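Local coordinates for NEQ263 (Nanoarchaeum equitans Kin4-M, PDB 5BN3), which probably binds nucleotide as one of the two kinds of subunit in the catalytic core of an archaeal ATP synthase, at residues Q128-F133 and S323-A328. Sequence-based numbering, arbitrary orientation.
Sequences QKIAIF and SLSRLA. With ADP (adenosine-5'-diphosphate), chain C.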
ATOM      1  N   GLN B 128      37.426   3.523  -5.448  1.00 32.61           N
ATOM      2  CA  GLN B 128      36.058   3.054  -5.652  1.00 36.45           C
ATOM      3  C   GLN B 128      35.168   3.405  -4.460  1.00 32.03           C
ATOM      4  O   GLN B 128      35.641   3.524  -3.325  1.00 32.48           O
ATOM      5  CB  GLN B 128      36.048   1.539  -5.891  1.00 37.12           C
ATOM      6  CG  GLN B 128      34.720   0.964  -6.377  1.00 32.31           C
ATOM      7  CD  GLN B 128      34.823  -0.507  -6.751  1.00 40.84           C
ATOM      8  OE1 GLN B 128      35.881  -1.121  -6.612  1.00 37.86           O
ATOM      9  NE2 GLN B 128      33.723  -1.075  -7.230  1.00 32.87           N
ATOM     10  N   LYS B 129      33.882   3.602  -4.733  1.00 33.96           N
ATOM     11  CA  LYS B 129      32.894   3.706  -3.673  1.00 32.31           C
ATOM     12  C   LYS B 129      32.022   2.455  -3.721  1.00 30.03           C
ATOM     13  O   LYS B 129      31.410   2.146  -4.748  1.00 31.03           O
ATOM     14  CB  LYS B 129      32.050   4.980  -3.821  1.00 38.84           C
ATOM     15  CG  LYS B 129      31.476   5.199  -5.213  1.00 39.50           C
ATOM     16  CD  LYS B 129      30.595   6.432  -5.261  1.00 45.72           C
ATOM     17  CE  LYS B 129      29.919   6.566  -6.611  1.00 32.84           C
ATOM     18  NZ  LYS B 129      30.868   6.886  -7.707  1.00 47.83           N
ATOM     19  N   ILE B 130      31.990   1.717  -2.619  1.00 32.64           N
ATOM     20  CA  ILE B 130      31.216   0.484  -2.565  1.00 39.10           C
ATOM     21  C   ILE B 130      30.599   0.287  -1.183  1.00 28.50           C
ATOM     22  O   ILE B 130      31.274   0.424  -0.165  1.00 33.96           O
ATOM     23  CB  ILE B 130      32.072  -0.734  -2.986  1.00 41.87           C
ATOM     24  CG1 ILE B 130      31.290  -2.035  -2.824  1.00 38.45           C
ATOM     25  CG2 ILE B 130      33.350  -0.791  -2.182  1.00 53.95           C
ATOM     26  CD1 ILE B 130      31.760  -3.127  -3.765  1.00 52.12           C
ATOM     27  N   ALA B 131      29.304  -0.014  -1.155  1.00 26.89           N
ATOM     28  CA  ALA B 131      28.573  -0.088   0.103  1.00 30.50           C
ATOM     29  C   ALA B 131      28.529  -1.497   0.680  1.00 36.57           C
ATOM     30  O   ALA B 131      28.702  -2.481  -0.038  1.00 30.67           O
ATOM     31  CB  ALA B 131      27.167   0.441  -0.080  1.00 34.62           C
ATOM     32  N   ILE B 132      28.302  -1.585   1.986  1.00 28.61           N
ATOM     33  CA  ILE B 132      27.955  -2.851   2.616  1.00 27.72           C
ATOM     34  C   ILE B 132      26.492  -2.769   3.051  1.00 30.43           C
ATOM     35  O   ILE B 132      26.121  -1.877   3.818  1.00 29.28           O
ATOM     36  CB  ILE B 132      28.850  -3.148   3.839  1.00 25.79           C
ATOM     37  CG1 ILE B 132      30.323  -3.235   3.424  1.00 30.19           C
ATOM     38  CG2 ILE B 132      28.425  -4.448   4.516  1.00 34.70           C
ATOM     39  CD1 ILE B 132      31.277  -3.362   4.597  1.00 38.55           C
ATOM     40  N   PHE B 133      25.662  -3.677   2.539  1.00 26.60           N
ATOM     41  CA  PHE B 133      24.254  -3.745   2.926  1.00 23.54           C
ATOM     42  C   PHE B 133      24.106  -4.894   3.907  1.00 35.58           C
ATOM     43  O   PHE B 133      24.559  -6.006   3.628  1.00 33.39           O
ATOM     44  CB  PHE B 133      23.355  -4.048   1.718  1.00 27.10           C
ATOM     45  CG  PHE B 133      23.258  -2.933   0.707  1.00 34.69           C
ATOM     46  CD1 PHE B 133      23.922  -1.729   0.890  1.00 33.80           C
ATOM     47  CD2 PHE B 133      22.479  -3.096  -0.430  1.00 30.66           C
ATOM     48  CE1 PHE B 133      23.821  -0.713  -0.054  1.00 31.99           C
ATOM     49  CE2 PHE B 133      22.373  -2.087  -1.374  1.00 34.34           C
ATOM     50  CZ  PHE B 133      23.047  -0.894  -1.185  1.00 30.44           C
ATOM     51  N   SER B 323      25.873  -9.603  -4.350  1.00 31.23           N
ATOM     52  CA  SER B 323      26.969  -8.648  -4.252  1.00 27.70           C
ATOM     53  C   SER B 323      27.501  -8.291  -5.635  1.00 37.33           C
ATOM     54  O   SER B 323      27.323  -9.044  -6.598  1.00 32.66           O
ATOM     55  CB  SER B 323      28.097  -9.190  -3.372  1.00 31.80           C
ATOM     56  OG  SER B 323      27.631  -9.439  -2.058  1.00 32.08           O
ATOM     57  N   LEU B 324      28.147  -7.133  -5.723  1.00 30.69           N
ATOM     58  CA  LEU B 324      28.625  -6.613  -6.996  1.00 29.25           C
ATOM     59  C   LEU B 324      29.721  -5.581  -6.790  1.00 32.24           C
ATOM     60  O   LEU B 324      29.632  -4.741  -5.900  1.00 32.99           O
ATOM     61  CB  LEU B 324      27.468  -5.973  -7.771  1.00 34.88           C
ATOM     62  CG  LEU B 324      27.853  -5.176  -9.023  1.00 39.60           C
ATOM     63  CD1 LEU B 324      28.412  -6.101 -10.084  1.00 31.04           C
ATOM     64  CD2 LEU B 324      26.669  -4.386  -9.570  1.00 42.85           C
ATOM     65  N   SER B 325      30.762  -5.663  -7.610  1.00 31.20           N
ATOM     66  CA  SER B 325      31.730  -4.581  -7.727  1.00 32.49           C
ATOM     67  C   SER B 325      31.744  -4.155  -9.187  1.00 35.38           C
ATOM     68  O   SER B 325      32.200  -4.910 -10.050  1.00 32.22           O
ATOM     69  CB  SER B 325      33.123  -5.038  -7.289  1.00 35.50           C
ATOM     70  OG  SER B 325      34.078  -4.012  -7.502  1.00 35.88           O
ATOM     71  N   ARG B 326      31.229  -2.959  -9.466  1.00 32.34           N
ATOM     72  CA  ARG B 326      31.062  -2.498 -10.847  1.00 40.58           C
ATOM     73  C   ARG B 326      32.374  -2.336 -11.600  1.00 39.53           C
ATOM     74  O   ARG B 326      32.445  -2.609 -12.797  1.00 41.54           O
ATOM     75  CB  ARG B 326      30.298  -1.170 -10.891  1.00 39.51           C
ATOM     76  CG  ARG B 326      28.797  -1.305 -10.752  1.00 48.87           C
ATOM     77  CD  ARG B 326      28.119   0.050 -10.743  1.00 63.48           C
ATOM     78  NE  ARG B 326      26.877   0.026  -9.974  1.00 57.53           N
ATOM     79  CZ  ARG B 326      25.687  -0.275 -10.483  1.00 48.40           C
ATOM     80  NH1 ARG B 326      25.574  -0.582 -11.766  1.00 39.34           N
ATOM     81  NH2 ARG B 326      24.610  -0.269  -9.708  1.00 49.82           N
ATOM     82  N   LEU B 327      33.406  -1.884 -10.899  1.00 38.84           N
ATOM     83  CA  LEU B 327      34.672  -1.550 -11.541  1.00 39.12           C
ATOM     84  C   LEU B 327      35.667  -2.705 -11.491  1.00 41.49           C
ATOM     85  O   LEU B 327      36.772  -2.594 -12.016  1.00 38.27           O
ATOM     86  CB  LEU B 327      35.278  -0.298 -10.898  1.00 37.72           C
ATOM     87  CG  LEU B 327      34.392   0.950 -10.868  1.00 48.39           C
ATOM     88  CD1 LEU B 327      35.145   2.140 -10.299  1.00 45.59           C
ATOM     89  CD2 LEU B 327      33.888   1.268 -12.254  1.00 48.69           C
ATOM     90  N   ALA B 328      35.257  -3.811 -10.876  1.00 39.87           N
ATOM     91  CA  ALA B 328      36.127  -4.969 -10.650  1.00 41.23           C
ATOM     92  C   ALA B 328      36.941  -5.395 -11.871  1.00 48.56           C
ATOM     93  O   ALA B 328      38.141  -5.644 -11.765  1.00 43.92           O
ATOM     94  CB  ALA B 328      35.309  -6.140 -10.135  1.00 40.10           C
TER
HETATM   95  PB  ADP C 601      23.075  -0.265 -14.183  1.00 30.00           P
HETATM   96  O1B ADP C 601      21.791  -0.890 -14.661  1.00 28.44           O
HETATM   97  O2B ADP C 601      23.551   0.900 -15.005  1.00 25.84           O
HETATM   98  O3B ADP C 601      23.114  -0.041 -12.693  1.00 29.94           O
HETATM   99  PA  ADP C 601      25.569  -1.286 -15.197  1.00 31.29           P
HETATM  100  O1A ADP C 601      25.358  -0.909 -16.634  1.00 33.38           O
HETATM  101  O2A ADP C 601      26.479  -0.454 -14.332  1.00 31.11           O
HETATM  102  O3A ADP C 601      24.140  -1.449 -14.465  1.00 29.81           O
HETATM  103  O5' ADP C 601      26.094  -2.807 -15.166  1.00 32.13           O
HETATM  104  C5' ADP C 601      26.193  -3.500 -13.922  1.00 33.85           C
HETATM  105  C4' ADP C 601      27.275  -4.570 -14.004  1.00 37.18           C
HETATM  106  O4' ADP C 601      26.941  -5.540 -15.005  1.00 36.24           O
HETATM  107  C3' ADP C 601      28.601  -3.937 -14.386  1.00 41.57           C
HETATM  108  O3' ADP C 601      29.596  -4.309 -13.428  1.00 46.11           O
HETATM  109  C2' ADP C 601      28.927  -4.505 -15.750  1.00 46.56           C
HETATM  110  O2' ADP C 601      30.303  -4.869 -15.848  1.00 68.69           O
HETATM  111  C1' ADP C 601      28.036  -5.726 -15.902  1.00 33.82           C
HETATM  112  N9  ADP C 601      27.551  -5.820 -17.299  1.00 38.00           N
HETATM  113  C8  ADP C 601      26.433  -5.254 -17.792  1.00 35.07           C
HETATM  114  N7  ADP C 601      26.286  -5.536 -19.111  1.00 32.95           N
HETATM  115  C5  ADP C 601      27.329  -6.304 -19.481  1.00 39.51           C
HETATM  116  C6  ADP C 601      27.785  -6.953 -20.732  1.00 33.84           C
HETATM  117  N6  ADP C 601      27.075  -6.836 -21.885  1.00 35.37           N
HETATM  118  N1  ADP C 601      28.931  -7.668 -20.676  1.00 36.50           N
HETATM  119  C2  ADP C 601      29.643  -7.792 -19.538  1.00 44.31           C
HETATM  120  N3  ADP C 601      29.288  -7.230 -18.369  1.00 40.99           N
HETATM  121  C4  ADP C 601      28.158  -6.489 -18.281  1.00 40.18           C
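Gln128 meets Ser325 through one side-chain hydrogen bond, in which NE2 of Gln128 donates to OG of Ser325 over 3.0 Å. The bond is nearly straight (162°), and the hydroxyl lies close to the plane of the amide. Gln128 reaches it with an extended chain whose CG stands anti to the backbone N (chi1 -169°). Further bonds hold the amide: OE1 accepts from the backbone N of Leu125, and NE2 also donates to the carbonyl of Glu300. Ser325 OG is bonded in addition to the carbonyl oxygen of Pro123, which ties the 123-125 region into the same small polar network.

Van der Waals contacts flank this bond. Leu327 runs alongside Gln128 in the opposite direction, its CD1 4.1 Å from CG of Gln128. The CD1 methyl of Ile130 rests against the peptide oxygen of Leu324, 3.4 Å away, and the Ile130 side chain also packs on Tyr303 of strand 301-304. That strand lies between the other two in the sheet of the nucleotide-binding domain, parallel to 131-134 and antiparallel to 324-325, so residues at or next to the ends of these strands meet past it.

Arg326 turns to the ADP lying between this subunit and the alpha chain. Its NH1 is 2.7 Å from O3B of the beta-phosphate, a hydrogen bond, and makes weaker ones to O2A and the bridging O3A. NH2 donates to the carbonyl of Gly296 of the same chain, consistent with a fixed orientation of the guanidinium, while Lys229 of the alpha chain also binds the nucleotide.

The chemistry thus divides in two: the Gln128 amide and the Pro123 carbonyl together hold the buried Ser325 hydroxyl, which probably steadies the backbone leading into Arg326, and Arg326 carries positive charge to the diphosphate, probably offsetting part of its negative charge at the subunit interface.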